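Local structure of TbpB (Actinobacillus pleuropneumoniae, 3HOL) at residues D58-K63 with G87-G92; S47-I52 with A247-A252. The protein probably binds host transferrin at the bacterial cell surface as the lipoprotein part of an iron-acquisition receptor. One frame throughout, in Å; residues are numbered along the deposited sequence.

Contact 1 of 2, residues D58-K63 with G87-G92; sequences DDVPYK and GYVIDG
The P61–Y62 peptide group presents its carbonyl oxygen to V89, with P61 O 3.5 Å from V89 CG2, while the other flat group of the loop, the Y62 ring, turns away from V89 and stacks with Y102. Both groups belong to a type II beta turn, V60 to K63, closed by the bond from K63 N to V60 O (3.3 Å). The turn sits on a five-stranded antiparallel sheet beside the N-lobe barrel, consistent with the handle domain of TbpB. Its chain has left the outermost strand 50-52 and crosses the sheet on its way to the short helix 63-66.

In a type II turn the central peptide is flipped, and Y62 accordingly adopts a left-handed backbone conformation (phi 63°). Here that flip is what directs P61 O at V89, with V89 CB 4.0 Å from P61 O. No hydrogen bond joins the two segments, so the seat on strand 84-91 is made by van der Waals contact. V60 and V89 face each other and lie alongside, their tips running opposite ways; their methyl groups are modelled too close for the exact spacing to be trusted. I74 on strand 72-74 touches both valines, and Y104 on strand 101-107 touches V60 and P61.

The hydroxyl of Y62 has its partner in E50, and D59 O accepts a bond from K106 NZ, so polar links tie the loop to the sheet around the apolar patch. The two branches of V89 divide the work: CG2, beside the backbone N, faces V60 and the flipped carbonyl, whereas V89 CG1, anti to that N (chi1 172°), lies 4.2 Å from Y62 O.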
loop_
_atom_site.group_PDB
_atom_site.type_symbol
_atom_site.label_atom_id
_atom_site.label_comp_id
_atom_site.label_asym_id
_atom_site.label_seq_id
_atom_site.Cartn_x
_atom_site.Cartn_y
_atom_site.Cartn_z
ATOM N N ASP A 58 -14.518 -11.463 1.536
ATOM C CA ASP A 58 -15.418 -12.528 1.925
ATOM C C ASP A 58 -14.893 -13.327 3.083
ATOM O O ASP A 58 -15.656 -14.058 3.707
ATOM C CB ASP A 58 -15.695 -13.427 0.722
ATOM C CG ASP A 58 -16.613 -12.755 -0.254
ATOM O OD1 ASP A 58 -17.624 -12.189 0.196
ATOM O OD2 ASP A 58 -16.313 -12.742 -1.453
ATOM N N ASP A 59 -13.597 -13.225 3.357
ATOM C CA ASP A 59 -13.059 -13.873 4.548
ATOM C C ASP A 59 -13.001 -12.918 5.755
ATOM O O ASP A 59 -12.189 -11.977 5.777
ATOM C CB ASP A 59 -11.654 -14.387 4.276
ATOM C CG ASP A 59 -11.604 -15.411 3.151
ATOM O OD1 ASP A 59 -12.612 -16.108 2.872
ATOM O OD2 ASP A 59 -10.522 -15.526 2.554
ATOM N N VAL A 60 -13.818 -13.181 6.759
ATOM C CA VAL A 60 -13.800 -12.402 7.974
ATOM C C VAL A 60 -12.756 -13.009 8.935
ATOM O O VAL A 60 -12.661 -14.238 9.024
ATOM C CB VAL A 60 -15.206 -12.375 8.572
ATOM C CG1 VAL A 60 -15.280 -11.489 9.747
ATOM C CG2 VAL A 60 -16.188 -11.819 7.514
ATOM N N PRO A 61 -11.955 -12.161 9.633
ATOM C CA PRO A 61 -10.998 -12.728 10.574
ATOM C C PRO A 61 -11.669 -13.680 11.588
ATOM O O PRO A 61 -12.748 -13.382 12.086
ATOM C CB PRO A 61 -10.447 -11.502 11.304
ATOM C CG PRO A 61 -10.655 -10.359 10.416
ATOM C CD PRO A 61 -11.832 -10.687 9.526
ATOM N N TYR A 62 -11.040 -14.815 11.882
ATOM C CA TYR A 62 -11.523 -15.744 12.924
ATOM C C TYR A 62 -12.894 -16.360 12.674
ATOM O O TYR A 62 -13.556 -16.859 13.594
ATOM C CB TYR A 62 -11.452 -15.065 14.313
ATOM C CG TYR A 62 -10.003 -14.810 14.680
ATOM C CD1 TYR A 62 -9.174 -15.873 15.035
ATOM C CD2 TYR A 62 -9.454 -13.526 14.617
ATOM C CE1 TYR A 62 -7.824 -15.667 15.349
ATOM C CE2 TYR A 62 -8.105 -13.291 14.928
ATOM C CZ TYR A 62 -7.298 -14.383 15.294
ATOM O OH TYR A 62 -5.972 -14.198 15.603
ATOM N N LYS A 63 -13.320 -16.342 11.414
ATOM C CA LYS A 63 -14.571 -16.985 11.032
ATOM C C LYS A 63 -14.713 -18.420 11.604
ATOM O O LYS A 63 -15.785 -18.777 12.096
ATOM C CB LYS A 63 -14.709 -17.046 9.497
ATOM C CG LYS A 63 -15.742 -18.076 9.022
ATOM C CD LYS A 63 -17.153 -17.605 9.262
ATOM C CE LYS A 63 -18.199 -18.587 8.650
ATOM N NZ LYS A 63 -19.524 -17.939 8.840
ATOM N N GLY A 87 -15.997 -4.330 10.606
ATOM C CA GLY A 87 -17.127 -4.896 11.376
ATOM C C GLY A 87 -16.647 -5.690 12.571
ATOM O O GLY A 87 -15.632 -5.349 13.199
ATOM N N TYR A 88 -17.404 -6.717 12.905
ATOM C CA TYR A 88 -17.084 -7.509 14.082
ATOM C C TYR A 88 -17.475 -8.965 13.804
ATOM O O TYR A 88 -18.231 -9.248 12.863
ATOM C CB TYR A 88 -17.860 -6.967 15.304
ATOM C CG TYR A 88 -19.351 -6.729 15.044
ATOM C CD1 TYR A 88 -20.272 -7.805 14.991
ATOM C CD2 TYR A 88 -19.834 -5.432 14.817
ATOM C CE1 TYR A 88 -21.637 -7.568 14.706
ATOM C CE2 TYR A 88 -21.208 -5.184 14.567
ATOM C CZ TYR A 88 -22.079 -6.257 14.526
ATOM O OH TYR A 88 -23.382 -5.999 14.292
ATOM N N VAL A 89 -16.953 -9.862 14.634
ATOM C CA VAL A 89 -17.245 -11.284 14.603
ATOM C C VAL A 89 -17.401 -11.569 16.102
ATOM O O VAL A 89 -16.414 -11.612 16.821
ATOM C CB VAL A 89 -16.045 -12.108 14.002
ATOM C CG1 VAL A 89 -16.246 -13.653 14.152
ATOM C CG2 VAL A 89 -15.836 -11.768 12.557
ATOM N N ILE A 90 -18.630 -11.673 16.592
ATOM C CA ILE A 90 -18.824 -11.841 18.042
ATOM C C ILE A 90 -19.851 -12.921 18.392
ATOM O O ILE A 90 -20.630 -13.377 17.534
ATOM C CB ILE A 90 -19.244 -10.545 18.750
ATOM C CG1 ILE A 90 -20.652 -10.088 18.291
ATOM C CG2 ILE A 90 -18.158 -9.412 18.591
ATOM C CD1 ILE A 90 -21.214 -8.768 18.972
ATOM N N ASP A 91 -19.819 -13.345 19.648
ATOM C CA ASP A 91 -20.897 -14.173 20.205
ATOM C C ASP A 91 -21.951 -13.231 20.715
ATOM O O ASP A 91 -21.705 -12.492 21.682
ATOM C CB ASP A 91 -20.352 -15.034 21.359
ATOM C CG ASP A 91 -21.297 -16.176 21.734
ATOM O OD1 ASP A 91 -22.500 -16.076 21.438
ATOM O OD2 ASP A 91 -20.815 -17.188 22.299
ATOM N N GLY A 92 -23.125 -13.238 20.083
ATOM C CA GLY A 92 -24.232 -12.386 20.563
ATOM C C GLY A 92 -24.991 -12.925 21.773
ATOM O O GLY A 92 -25.923 -12.304 22.266
#

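Contact 2 of 2, residues S47-I52 with A247-A252; sequences SDIEVI and AGKFVA
The backbones around I49 and K249–V251 run in nearly opposite directions without a hydrogen bond between them, and I49 CA stands 9.9 Å from V251 CA. This is face-to-face packing of two beta layers: the five-stranded sheet that includes strand 50-52, consistent with the N-lobe handle domain, lies against the wall of the N-lobe beta barrel, to which strand 245-251 belongs. I49 immediately precedes its strand and bridges the gap by side chain.

Its two branches diverge to different partners. The longer one starts at CG1, anti to the carbonyl carbon (chi1 -61°), and is extended, bringing I49 CD1 to 3.8 Å from V251 CG2; the isoleucine and valine lie side by side and point opposite ways. The shorter one, CG2, anti to the backbone N, meets the aliphatic part of K249 instead, with I49 CG2 approaching K249 CE to 4.2 Å as the chains cross at a slant. F258 on the neighbouring barrel strand 257-265 touches I49, K249 and V251 alike; Y30 and V32 of strand 29-33, and L23 in a loop, touch I49 as well.

K249 and V251 point to the same side of their strand, toward the handle, while the intervening F250 points to the other side and meets Y196 edge-to-face. The lysine is buried, yet its charge is provided for: the ammonium group makes a cation-pi interaction with Y30 and a weak hydrogen bond to L23 O, which probably offsets part of the cost of burying it. The methylene chain thus packs with isoleucine while the charged end goes on to an aromatic ring. The last torsion contributes: K249 is extended through CD and CE, then turns at chi4 (-56°), carrying NZ away from I49 CG2.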
loop_
_atom_site.group_PDB
_atom_site.type_symbol
_atom_site.label_atom_id
_atom_site.label_comp_id
_atom_site.label_asym_id
_atom_site.label_seq_id
_atom_site.Cartn_x
_atom_site.Cartn_y
_atom_site.Cartn_z
ATOM N N SER A 47 -5.208 -4.715 23.617
ATOM C CA SER A 47 -3.824 -5.130 23.395
ATOM C C SER A 47 -3.806 -6.186 22.312
ATOM O O SER A 47 -4.855 -6.723 21.930
ATOM C CB SER A 47 -3.211 -5.696 24.695
ATOM O OG SER A 47 -3.726 -6.995 24.887
ATOM N N ASP A 48 -2.609 -6.490 21.817
ATOM C CA ASP A 48 -2.393 -7.579 20.867
ATOM C C ASP A 48 -3.136 -7.339 19.564
ATOM O O ASP A 48 -3.739 -8.241 19.026
ATOM C CB ASP A 48 -2.820 -8.942 21.440
ATOM C CG ASP A 48 -1.965 -9.378 22.600
ATOM O OD1 ASP A 48 -0.747 -9.092 22.570
ATOM O OD2 ASP A 48 -2.510 -10.008 23.540
ATOM N N ILE A 49 -3.072 -6.121 19.059
ATOM C CA ILE A 49 -3.646 -5.828 17.743
ATOM C C ILE A 49 -2.854 -6.598 16.667
ATOM O O ILE A 49 -1.618 -6.606 16.704
ATOM C CB ILE A 49 -3.616 -4.332 17.466
ATOM C CG1 ILE A 49 -4.463 -3.588 18.530
ATOM C CG2 ILE A 49 -4.155 -4.084 16.076
ATOM C CD1 ILE A 49 -4.171 -2.102 18.650
ATOM N N GLU A 50 -3.540 -7.246 15.730
ATOM C CA GLU A 50 -2.858 -8.135 14.796
ATOM C C GLU A 50 -3.034 -7.637 13.390
ATOM O O GLU A 50 -4.131 -7.167 13.004
ATOM C CB GLU A 50 -3.466 -9.528 14.831
ATOM C CG GLU A 50 -3.548 -10.193 16.170
ATOM C CD GLU A 50 -4.081 -11.621 16.039
ATOM O OE1 GLU A 50 -4.964 -11.866 15.181
ATOM O OE2 GLU A 50 -3.588 -12.505 16.777
ATOM N N VAL A 51 -1.973 -7.740 12.605
ATOM C CA VAL A 51 -2.042 -7.343 11.199
ATOM C C VAL A 51 -2.858 -8.347 10.389
ATOM O O VAL A 51 -2.799 -9.531 10.620
ATOM C CB VAL A 51 -0.611 -7.118 10.567
ATOM C CG1 VAL A 51 0.334 -8.236 10.880
ATOM C CG2 VAL A 51 -0.689 -6.983 9.074
ATOM N N ILE A 52 -3.630 -7.857 9.431
ATOM C CA ILE A 52 -4.258 -8.715 8.443
ATOM C C ILE A 52 -3.490 -8.642 7.108
ATOM O O ILE A 52 -3.220 -7.533 6.606
ATOM C CB ILE A 52 -5.721 -8.267 8.194
ATOM C CG1 ILE A 52 -6.544 -8.472 9.467
ATOM C CG2 ILE A 52 -6.342 -9.077 7.059
ATOM C CD1 ILE A 52 -8.030 -8.030 9.386
ATOM N N ALA A 247 -10.724 2.867 4.664
ATOM C CA ALA A 247 -10.992 2.099 5.881
ATOM C C ALA A 247 -9.862 2.402 6.842
ATOM O O ALA A 247 -8.757 2.825 6.418
ATOM C CB ALA A 247 -11.072 0.588 5.570
ATOM N N GLY A 248 -10.124 2.248 8.125
ATOM C CA GLY A 248 -9.042 2.479 9.107
ATOM C C GLY A 248 -9.471 2.266 10.526
ATOM O O GLY A 248 -10.537 1.675 10.796
ATOM N N LYS A 249 -8.620 2.708 11.455
ATOM C CA LYS A 249 -8.865 2.400 12.868
ATOM C C LYS A 249 -8.229 3.463 13.736
ATOM O O LYS A 249 -7.367 4.239 13.275
ATOM C CB LYS A 249 -8.278 1.010 13.247
ATOM C CG LYS A 249 -6.747 1.049 13.504
ATOM C CD LYS A 249 -6.170 -0.375 13.698
ATOM C CE LYS A 249 -4.741 -0.360 14.275
ATOM N NZ LYS A 249 -3.824 0.468 13.385
ATOM N N PHE A 250 -8.645 3.504 14.993
ATOM C CA PHE A 250 -7.853 4.209 15.964
ATOM C C PHE A 250 -7.934 3.523 17.318
ATOM O O PHE A 250 -8.864 2.716 17.589
ATOM C CB PHE A 250 -8.216 5.703 16.083
ATOM C CG PHE A 250 -9.583 5.976 16.659
ATOM C CD1 PHE A 250 -9.797 5.912 18.015
ATOM C CD2 PHE A 250 -10.636 6.374 15.823
ATOM C CE1 PHE A 250 -11.060 6.203 18.570
ATOM C CE2 PHE A 250 -11.922 6.693 16.360
ATOM C CZ PHE A 250 -12.130 6.584 17.748
ATOM N N VAL A 251 -6.975 3.865 18.170
ATOM C CA VAL A 251 -6.990 3.355 19.560
ATOM C C VAL A 251 -7.001 4.525 20.545
ATOM O O VAL A 251 -6.184 5.455 20.414
ATOM C CB VAL A 251 -5.787 2.434 19.836
ATOM C CG1 VAL A 251 -5.952 1.647 21.203
ATOM C CG2 VAL A 251 -5.534 1.497 18.664
ATOM N N ALA A 252 -7.907 4.492 21.532
ATOM C CA ALA A 252 -7.931 5.540 22.571
ATOM C C ALA A 252 -6.532 5.634 23.233
ATOM O O ALA A 252 -5.855 4.595 23.417
ATOM C CB ALA A 252 -9.018 5.209 23.622
#

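The two contacts lie on the same five-stranded sheet, their centres 15 Å apart. Contact 2 seats it on the barrel, whereas contact 1 folds a loop over it, and along the chain contact 1 is nested within the long excursion that contact 2 closes. Strand 50-52 connects them directly: Y62 OH and E50 OE1 are 2.6 Å apart, a probable hydrogen bond, and P61 CG packs 3.7 Å from I52 CD1. Residues 47-52 thus meet the barrel through I49 and the turn of contact 1 through E50 and I52. Together the two contacts join loop, sheet and barrel within the N-lobe.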